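Local coordinates for protein ferredoxin (Nitrosospira multiformis, PDB 3LMF) that is of unknown function but, as a cysteine-rich four-helix bundle of the copper-storage protein family, may bind and store copper(I) inside its core, at residues 22-25 and 26-30; 50-53 and 54-58; 103-106 and 107-111. All coordinates share one frame; numbering follows the deposited sequence.

Contact 1 of 3, residues 22-25 and 26-30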
ATOM      1  N   TYR A  22       6.519   6.844   8.994  1.00 20.27           N
ATOM      2  CA  TYR A  22       6.365   5.699   8.106  1.00 18.44           C
ATOM      3  C   TYR A  22       7.703   5.432   7.406  1.00 15.51           C
ATOM      4  O   TYR A  22       8.178   4.301   7.383  1.00 21.80           O
ATOM      5  CB  TYR A  22       5.220   5.962   7.114  1.00 19.61           C
ATOM      6  CG  TYR A  22       5.493   5.635   5.669  1.00 23.49           C
ATOM      7  CD1 TYR A  22       5.804   4.339   5.262  1.00 25.11           C
ATOM      8  CD2 TYR A  22       5.380   6.619   4.699  1.00 29.12           C
ATOM      9  CE1 TYR A  22       5.986   4.036   3.917  1.00 28.38           C
ATOM     10  CE2 TYR A  22       5.558   6.332   3.361  1.00 30.32           C
ATOM     11  CZ  TYR A  22       5.858   5.043   2.973  1.00 33.37           C
ATOM     12  OH  TYR A  22       5.997   4.768   1.634  1.00 37.68           O
ATOM     13  N   ARG A  23       8.327   6.473   6.870  1.00 15.42           N
ATOM     14  CA  ARG A  23       9.606   6.300   6.198  1.00 20.03           C
ATOM     15  C   ARG A  23      10.679   5.735   7.130  1.00 20.19           C
ATOM     16  O   ARG A  23      11.415   4.820   6.761  1.00 20.63           O
ATOM     17  CB  ARG A  23      10.068   7.630   5.601  1.00 15.95           C
ATOM     18  CG  ARG A  23       9.251   8.025   4.385  1.00 18.12           C
ATOM     19  CD  ARG A  23       9.599   9.400   3.886  1.00 24.43           C
ATOM     20  NE  ARG A  23      11.029   9.560   3.683  1.00 31.92           N
ATOM     21  CZ  ARG A  23      11.580  10.576   3.030  1.00 34.91           C
ATOM     22  NH1 ARG A  23      12.900  10.643   2.903  1.00 31.39           N
ATOM     23  NH2 ARG A  23      10.814  11.515   2.493  1.00 32.05           N
ATOM     24  N   THR A  24      10.748   6.281   8.338  1.00 22.17           N
ATOM     25  CA  THR A  24      11.714   5.855   9.342  1.00 14.92           C
ATOM     26  C   THR A  24      11.505   4.400   9.770  1.00 20.75           C
ATOM     27  O   THR A  24      12.455   3.630   9.833  1.00 28.26           O
ATOM     28  CB  THR A  24      11.639   6.771  10.590  1.00 21.92           C
ATOM     29  OG1 THR A  24      11.913   8.122  10.202  1.00 24.18           O
ATOM     30  CG2 THR A  24      12.654   6.345  11.653  1.00 21.94           C
ATOM     31  N   CYS A  25      10.273   4.008  10.065  1.00 20.90           N
ATOM     32  CA  CYS A  25      10.057   2.636  10.481  1.00 22.72           C
ATOM     33  C   CYS A  25      10.409   1.626   9.391  1.00 23.00           C
ATOM     34  O   CYS A  25      11.085   0.633   9.667  1.00 21.63           O
ATOM     35  CB  CYS A  25       8.618   2.452  10.974  1.00 21.54           C
ATOM     36  SG  CYS A  25       8.327   3.331  12.568  1.00 29.94           S
ATOM     37  N   LEU A  26       9.979   1.884   8.158  1.00 20.79           N
ATOM     38  CA  LEU A  26      10.274   0.973   7.047  1.00 23.43           C
ATOM     39  C   LEU A  26      11.783   0.883   6.803  1.00 20.18           C
ATOM     40  O   LEU A  26      12.341  -0.211   6.689  1.00 21.63           O
ATOM     41  CB  LEU A  26       9.596   1.454   5.754  1.00 18.49           C
ATOM     42  CG  LEU A  26       9.006   0.409   4.800  1.00 28.92           C
ATOM     43  CD1 LEU A  26       8.908   1.013   3.391  1.00 23.83           C
ATOM     44  CD2 LEU A  26       9.863  -0.846   4.768  1.00 17.98           C
ATOM     45  N   ARG A  27      12.433   2.039   6.722  1.00 19.52           N
ATOM     46  CA  ARG A  27      13.866   2.097   6.471  1.00 25.80           C
ATOM     47  C   ARG A  27      14.695   1.358   7.511  1.00 25.66           C
ATOM     48  O   ARG A  27      15.513   0.496   7.179  1.00 25.71           O
ATOM     49  CB  ARG A  27      14.330   3.556   6.393  1.00 31.65           C
ATOM     50  CG  ARG A  27      15.843   3.722   6.261  1.00 44.25           C
ATOM     51  CD  ARG A  27      16.218   5.169   5.959  1.00 40.43           C
ATOM     52  NE  ARG A  27      15.806   6.099   7.013  1.00 38.48           N
ATOM     53  CZ  ARG A  27      16.395   6.201   8.201  1.00 46.62           C
ATOM     54  NH1 ARG A  27      17.430   5.427   8.503  1.00 36.90           N
ATOM     55  NH2 ARG A  27      15.953   7.084   9.088  1.00 43.74           N
HETATM   56  N   MSE A  28      14.476   1.682   8.774  1.00 22.07           N
HETATM   57  CA  MSE A  28      15.240   1.054   9.840  1.00 35.30           C
HETATM   58  C   MSE A  28      14.997  -0.442   9.969  1.00 29.17           C
HETATM   59  O   MSE A  28      15.935  -1.212  10.200  1.00 31.84           O
HETATM   60  CB  MSE A  28      14.956   1.772  11.152  1.00 30.70           C
HETATM   61  CG  MSE A  28      15.210   3.254  11.022  1.00 44.68           C
HETATM   62 SE   MSE A  28      15.887   4.036  12.620  1.00 62.71          SE
HETATM   63  CE  MSE A  28      17.763   3.633  12.337  1.00 62.24           C
ATOM     64  N   ALA A  29      13.747  -0.858   9.809  1.00 22.95           N
ATOM     65  CA  ALA A  29      13.417  -2.272   9.902  1.00 21.29           C
ATOM     66  C   ALA A  29      14.084  -3.073   8.783  1.00 28.09           C
ATOM     67  O   ALA A  29      14.701  -4.107   9.033  1.00 25.59           O
ATOM     68  CB  ALA A  29      11.913  -2.454   9.835  1.00 26.28           C
HETATM   69  N   MSE A  30      13.964  -2.579   7.552  1.00 26.84           N
HETATM   70  CA  MSE A  30      14.521  -3.251   6.382  1.00 20.80           C
HETATM   71  C   MSE A  30      16.030  -3.072   6.199  1.00 29.16           C
HETATM   72  O   MSE A  30      16.645  -3.731   5.359  1.00 26.71           O
HETATM   73  CB  MSE A  30      13.785  -2.781   5.126  1.00 28.61           C
HETATM   74  CG  MSE A  30      12.312  -3.195   5.081  1.00 34.52           C
HETATM   75 SE   MSE A  30      12.040  -5.126   5.002  1.00 55.44          SE
HETATM   76  CE  MSE A  30      11.805  -5.491   6.892  1.00 51.67           C
TER

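Contact 2 of 3, residues 50-53 and 54-58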
HETATM    1  N   MSE A  50       6.979  -3.162  11.013  1.00 21.43           N
HETATM    2  CA  MSE A  50       6.284  -3.147   9.732  1.00 19.02           C
HETATM    3  C   MSE A  50       4.832  -2.704   9.884  1.00 22.84           C
HETATM    4  O   MSE A  50       4.297  -2.003   9.020  1.00 18.40           O
HETATM    5  CB  MSE A  50       6.345  -4.531   9.071  1.00 19.23           C
HETATM    6  CG  MSE A  50       7.750  -4.971   8.669  1.00 17.20           C
HETATM    7 SE   MSE A  50       8.642  -3.671   7.526  1.00 44.42          SE
HETATM    8  CE  MSE A  50       7.446  -3.772   6.003  1.00 38.10           C
ATOM      9  N   ASN A  51       4.195  -3.116  10.977  1.00 17.37           N
ATOM     10  CA  ASN A  51       2.807  -2.739  11.242  1.00 17.60           C
ATOM     11  C   ASN A  51       2.740  -1.229  11.382  1.00 16.81           C
ATOM     12  O   ASN A  51       1.872  -0.576  10.811  1.00 22.48           O
ATOM     13  CB  ASN A  51       2.307  -3.377  12.541  1.00 20.36           C
ATOM     14  CG  ASN A  51       2.019  -4.858  12.398  1.00 25.11           C
ATOM     15  OD1 ASN A  51       1.759  -5.548  13.384  1.00 24.76           O
ATOM     16  ND2 ASN A  51       2.057  -5.352  11.171  1.00 25.98           N
ATOM     17  N   CYS A  52       3.671  -0.681  12.153  1.00 21.62           N
ATOM     18  CA  CYS A  52       3.720   0.751  12.372  1.00 15.76           C
ATOM     19  C   CYS A  52       3.891   1.494  11.049  1.00 18.32           C
ATOM     20  O   CYS A  52       3.196   2.480  10.798  1.00 28.63           O
ATOM     21  CB  CYS A  52       4.859   1.105  13.330  1.00 21.73           C
ATOM     22  SG  CYS A  52       4.909   2.846  13.806  1.00 22.82           S
ATOM     23  N   ALA A  53       4.796   1.028  10.193  1.00 17.26           N
ATOM     24  CA  ALA A  53       4.996   1.687   8.900  1.00 18.58           C
ATOM     25  C   ALA A  53       3.713   1.634   8.067  1.00 12.38           C
ATOM     26  O   ALA A  53       3.344   2.609   7.413  1.00 21.33           O
ATOM     27  CB  ALA A  53       6.146   1.026   8.140  1.00 16.45           C
ATOM     28  N   GLU A  54       3.045   0.485   8.111  1.00 16.25           N
ATOM     29  CA  GLU A  54       1.793   0.259   7.396  1.00 15.18           C
ATOM     30  C   GLU A  54       0.689   1.213   7.860  1.00 17.96           C
ATOM     31  O   GLU A  54       0.130   1.956   7.059  1.00 17.83           O
ATOM     32  CB  GLU A  54       1.330  -1.182   7.615  1.00 25.39           C
ATOM     33  CG  GLU A  54       0.068  -1.575   6.861  1.00 28.14           C
ATOM     34  CD  GLU A  54       0.305  -1.718   5.378  1.00 43.51           C
ATOM     35  OE1 GLU A  54      -0.626  -2.141   4.658  1.00 42.12           O
ATOM     36  OE2 GLU A  54       1.429  -1.403   4.923  1.00 53.74           O
ATOM     37  N   ILE A  55       0.374   1.184   9.155  1.00 12.33           N
ATOM     38  CA  ILE A  55      -0.667   2.047   9.692  1.00 11.73           C
ATOM     39  C   ILE A  55      -0.361   3.530   9.451  1.00 14.33           C
ATOM     40  O   ILE A  55      -1.262   4.289   9.101  1.00 21.84           O
ATOM     41  CB  ILE A  55      -0.916   1.785  11.214  1.00 14.81           C
ATOM     42  CG1 ILE A  55      -2.233   2.440  11.653  1.00 23.86           C
ATOM     43  CG2 ILE A  55       0.202   2.380  12.045  1.00 12.93           C
ATOM     44  CD1 ILE A  55      -3.467   1.984  10.872  1.00 19.25           C
ATOM     45  N   CYS A  56       0.895   3.950   9.598  1.00 13.62           N
ATOM     46  CA  CYS A  56       1.222   5.358   9.364  1.00 14.21           C
ATOM     47  C   CYS A  56       0.964   5.729   7.907  1.00 20.22           C
ATOM     48  O   CYS A  56       0.463   6.814   7.610  1.00 21.40           O
ATOM     49  CB  CYS A  56       2.680   5.653   9.721  1.00 16.02           C
ATOM     50  SG  CYS A  56       3.010   5.650  11.495  1.00 23.60           S
ATOM     51  N   GLN A  57       1.294   4.816   7.002  1.00 20.78           N
ATOM     52  CA  GLN A  57       1.087   5.045   5.576  1.00 24.43           C
ATOM     53  C   GLN A  57      -0.405   5.139   5.267  1.00 20.00           C
ATOM     54  O   GLN A  57      -0.822   5.898   4.396  1.00 23.31           O
ATOM     55  CB  GLN A  57       1.726   3.909   4.772  1.00 17.88           C
ATOM     56  CG  GLN A  57       1.863   4.179   3.290  1.00 37.26           C
ATOM     57  CD  GLN A  57       2.793   3.183   2.607  1.00 45.61           C
ATOM     58  OE1 GLN A  57       2.978   3.229   1.394  1.00 54.89           O
ATOM     59  NE2 GLN A  57       3.384   2.283   3.389  1.00 50.38           N
ATOM     60  N   THR A  58      -1.203   4.365   5.992  1.00 20.02           N
ATOM     61  CA  THR A  58      -2.649   4.374   5.802  1.00 19.83           C
ATOM     62  C   THR A  58      -3.219   5.707   6.296  1.00 16.19           C
ATOM     63  O   THR A  58      -4.019   6.348   5.613  1.00 16.28           O
ATOM     64  CB  THR A  58      -3.299   3.182   6.550  1.00 22.47           C
ATOM     65  OG1 THR A  58      -2.804   1.957   5.995  1.00 19.86           O
ATOM     66  CG2 THR A  58      -4.817   3.210   6.425  1.00 16.43           C
TER

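Contact 3 of 3, residues 103-106 and 107-111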
ATOM      1  N   GLN A 103       6.324  11.334  18.421  1.00 28.27           N
ATOM      2  CA  GLN A 103       5.776  12.533  17.795  1.00 31.00           C
ATOM      3  C   GLN A 103       4.535  12.181  16.985  1.00 28.78           C
ATOM      4  O   GLN A 103       3.484  12.791  17.152  1.00 33.36           O
ATOM      5  CB  GLN A 103       6.809  13.187  16.869  1.00 40.09           C
ATOM      6  CG  GLN A 103       6.247  14.370  16.068  1.00 61.17           C
ATOM      7  CD  GLN A 103       7.190  14.881  14.978  1.00 71.28           C
ATOM      8  OE1 GLN A 103       7.563  14.141  14.056  1.00 67.11           O
ATOM      9  NE2 GLN A 103       7.569  16.160  15.073  1.00 65.13           N
ATOM     10  N   CYS A 104       4.657  11.189  16.112  1.00 26.54           N
ATOM     11  CA  CYS A 104       3.529  10.790  15.294  1.00 21.31           C
ATOM     12  C   CYS A 104       2.326  10.423  16.154  1.00 15.06           C
ATOM     13  O   CYS A 104       1.207  10.817  15.860  1.00 13.86           O
ATOM     14  CB  CYS A 104       3.933   9.618  14.392  1.00 19.77           C
ATOM     15  SG  CYS A 104       2.633   9.031  13.282  1.00 26.77           S
ATOM     16  N   ALA A 105       2.567   9.670  17.223  1.00 25.51           N
ATOM     17  CA  ALA A 105       1.498   9.242  18.132  1.00 27.64           C
ATOM     18  C   ALA A 105       0.762  10.439  18.743  1.00 25.12           C
ATOM     19  O   ALA A 105      -0.457  10.409  18.924  1.00 23.01           O
ATOM     20  CB  ALA A 105       2.066   8.365  19.244  1.00 25.70           C
ATOM     21  N   GLU A 106       1.516  11.485  19.058  1.00 26.44           N
ATOM     22  CA  GLU A 106       0.954  12.700  19.634  1.00 25.62           C
ATOM     23  C   GLU A 106       0.071  13.422  18.616  1.00 26.37           C
ATOM     24  O   GLU A 106      -1.049  13.827  18.938  1.00 25.39           O
ATOM     25  CB  GLU A 106       2.080  13.628  20.115  1.00 26.03           C
ATOM     26  CG  GLU A 106       1.601  15.007  20.552  1.00 38.48           C
ATOM     27  CD  GLU A 106       2.723  15.910  21.052  1.00 50.89           C
ATOM     28  OE1 GLU A 106       2.457  17.119  21.232  1.00 59.42           O
ATOM     29  OE2 GLU A 106       3.857  15.422  21.279  1.00 44.35           O
ATOM     30  N   HIS A 107       0.565  13.595  17.393  1.00 23.97           N
ATOM     31  CA  HIS A 107      -0.244  14.262  16.373  1.00 24.54           C
ATOM     32  C   HIS A 107      -1.475  13.437  16.032  1.00 21.61           C
ATOM     33  O   HIS A 107      -2.553  13.984  15.834  1.00 25.09           O
ATOM     34  CB  HIS A 107       0.554  14.510  15.090  1.00 23.87           C
ATOM     35  CG  HIS A 107       1.572  15.593  15.217  1.00 33.20           C
ATOM     36  ND1 HIS A 107       2.898  15.337  15.490  1.00 35.21           N
ATOM     37  CD2 HIS A 107       1.453  16.939  15.149  1.00 36.79           C
ATOM     38  CE1 HIS A 107       3.553  16.480  15.582  1.00 33.46           C
ATOM     39  NE2 HIS A 107       2.700  17.468  15.380  1.00 37.31           N
ATOM     40  N   CYS A 108      -1.311  12.122  15.962  1.00 21.61           N
ATOM     41  CA  CYS A 108      -2.431  11.265  15.642  1.00 21.89           C
ATOM     42  C   CYS A 108      -3.491  11.347  16.733  1.00 21.87           C
ATOM     43  O   CYS A 108      -4.686  11.331  16.434  1.00 22.36           O
ATOM     44  CB  CYS A 108      -1.958   9.825  15.431  1.00 22.45           C
ATOM     45  SG  CYS A 108      -1.162   9.577  13.803  1.00 30.70           S
ATOM     46  N   ARG A 109      -3.065  11.440  17.992  1.00 16.24           N
ATOM     47  CA  ARG A 109      -4.021  11.555  19.086  1.00 20.83           C
ATOM     48  C   ARG A 109      -4.811  12.852  18.932  1.00 16.49           C
ATOM     49  O   ARG A 109      -6.010  12.892  19.201  1.00 19.86           O
ATOM     50  CB  ARG A 109      -3.317  11.512  20.452  1.00 24.88           C
ATOM     51  CG  ARG A 109      -3.294  10.118  21.075  1.00 24.32           C
ATOM     52  CD  ARG A 109      -2.810  10.134  22.517  1.00 19.88           C
ATOM     53  NE  ARG A 109      -1.418  10.579  22.623  1.00 30.66           N
ATOM     54  CZ  ARG A 109      -0.363   9.814  22.357  1.00 19.89           C
ATOM     55  NH1 ARG A 109       0.857  10.313  22.476  1.00 19.85           N
ATOM     56  NH2 ARG A 109      -0.532   8.549  21.991  1.00 23.20           N
ATOM     57  N   LYS A 110      -4.143  13.907  18.479  1.00 23.02           N
ATOM     58  CA  LYS A 110      -4.818  15.186  18.272  1.00 32.48           C
ATOM     59  C   LYS A 110      -5.858  15.051  17.160  1.00 31.20           C
ATOM     60  O   LYS A 110      -6.945  15.611  17.258  1.00 30.01           O
ATOM     61  CB  LYS A 110      -3.815  16.278  17.901  1.00 32.37           C
ATOM     62  CG  LYS A 110      -2.763  16.521  18.960  1.00 48.66           C
ATOM     63  CD  LYS A 110      -1.809  17.632  18.557  1.00 53.77           C
ATOM     64  CE  LYS A 110      -0.667  17.738  19.554  1.00 54.08           C
ATOM     65  NZ  LYS A 110      -1.186  17.905  20.941  1.00 42.79           N
HETATM   66  N   MSE A 111      -5.532  14.304  16.107  1.00 29.58           N
HETATM   67  CA  MSE A 111      -6.481  14.118  15.017  1.00 26.04           C
HETATM   68  C   MSE A 111      -7.661  13.282  15.487  1.00 22.74           C
HETATM   69  O   MSE A 111      -8.806  13.579  15.165  1.00 23.17           O
HETATM   70  CB  MSE A 111      -5.815  13.443  13.813  1.00 27.06           C
HETATM   71  CG  MSE A 111      -4.879  14.347  13.016  1.00 26.85           C
HETATM   72 SE   MSE A 111      -5.735  15.733  12.224  1.00 30.54          SE
HETATM   73  CE  MSE A 111      -6.959  14.856  11.288  1.00 27.70           C
TER

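Contact 1 of 3, residues 22-25 and 26-30
Thr24 and Met28, one turn apart on helix 8-36, lie side by side and point the same way, with Thr24 CG2 4.1 Å from both CG and SE of Met28 (a selenomethionine). The close packing is nearer the backbone. Met28 CG comes to 3.0 Å from Thr24 O, the same oxygen that accepts Met28 N at 3.0 Å, and Ala29 CB sits 3.2 Å from Cys25 O. Threonine suits this position because its two branches divide the work. With CG2 anti to the backbone N (and OG1 at chi1 -59°), the methyl turns to Met28 while the hydroxyl bonds back to His20 O. Four i to i+4 backbone bonds, from Leu26 N to Tyr22 O through Ala29 N to Cys25 O, run through these two turns.

Elsewhere the side chains meet more loosely. Tyr22 CE1 meets Leu26 CD1 at 4.2 Å, and both residues also pack against the second subunit, where Asn61 bonds the tyrosine hydroxyl. The partly exposed side carries Arg23 and Arg27, whose NE atoms are 6.8 Å apart. Each has its own acid, Asp16 of the second subunit for Arg23 and Glu96 of the same chain for Arg27, which probably offsets the repulsion between them. Long flexible arginines fit here because they can reach across to neighbouring helices.

Cys25 turns the other way, its thiol directed into the bundle, where it touches Cys52 of helix 43-64 and Cys97 and Cys101 of helix 95-112. A helix with its outer residues, Arg23 among them, on a neighbouring subunit and the thiol of Cys25 turned inward is consistent with the cysteine-lined four-helix bundle of copper-storage proteins.

Contact 2 of 3, residues 50-53 and 54-58
From Met50 O with Glu54 N to Ala53 O with Gln57 N, four i to i+4 backbone bonds make residues 50-58 regular alpha-helix, and the bond from Ile55 N to Asn51 O, at 2.8 Å and 176°, is almost straight. This is the middle of helix 43-64 in a cysteine-lined four-helix bundle, and its cysteines recur four residues apart in a Cys-X-X-X-Cys pattern that sets them on one face.

The other faces carry different chemistry. Ile55 puts its CG2 branch 3.2 Å from Cys52 O, a close fit against the preceding turn, while this apolar side chain also packs on Cys77 and Ile80 of helix 70-90 and on Phe62 of the fourth subunit. Glu54 touches the same turn with its root, CB lying 3.3 Å from Asn51 O. Its chain then bends at chi2 (72°) and carries the carboxylate away to Asn61 of the fourth subunit. Asn51 likewise spends both ends of its amide on that subunit, OD1 on Ser67 and ND2 on Ser65, so its polar end is satisfied there, beside the same Phe62.

Inward, Cys56 lies among Cys77, Cys81 and Cys104, and Cys52 meets Cys25 and Cys101. Within the helix itself Cys52 SG stands 4.1 Å from Cys56 SG, in contact but too far apart for a disulfide.

Contact 3 of 3, residues 103-106 and 107-111
His107 turns its ring back along helix 95-112 onto Gln103, and the two side chains cross obliquely, the amide and ring planes 68° apart. Gln103 CG lies at the ring's edge, in its plane, 3.5 Å from His107 CE1. What fixes the imidazole is the carbonyl behind it: His107 CG lies anti to its own carbonyl carbon (chi1 -73°), which brings ND1 within 3.1 Å of Gln103 O. That bond is bent, 140° at the hydrogen, and reaches the oxygen from above the carbonyl plane, while His107 N approaches nearly in line with the C=O. One oxygen thus accepts two N-H groups from a single residue.

Arg109 is set differently. Its guanidinium lies flat over a backbone carbonyl, with Ala105 O 3.5 Å above the plane and over its centre. The small Ala105 side chain probably helps, its CB being 3.8 Å from Arg109 NH2, and the same NH2 makes a salt bridge to Asp82 of helix 70-90.

On the exposed side Glu106 and Lys110 run alongside each other, pointing the same way. Lys110 CE is 3.6 Å from Glu106 OE1, and the NZ salt bridge to that oxygen is long, at 3.7 Å, and probably weak.

Cys104 and Cys108 take the inner face, their SG atoms 3.9 Å apart and both against Cys18 of helix 8-36. With polar side chains outside and thiols one turn apart within, this is an amphipathic helix whose buried face is a Cys-X-X-X-Cys motif.

How the contacts relate
Read from the N terminus, the three contacts come in series, and none closes a loop, nests in another or crosses it, since each lies within a single helix. Contact 1 is on helix 8-36, contact 2 on helix 43-64, the next in the chain, and contact 3 on helix 95-112, after helix 70-90 has intervened. Tyr22 and Cys25 of contact 1 pack on contact 2, with Cys25 SG 3.7 Å from Cys52 SG, and Cys56 SG lies 3.8 Å from Cys104 SG of contact 3. Contacts 1 and 3, their centres about 18 Å apart on opposite sides of the chain's centre, do not touch; contact 2 lies against both.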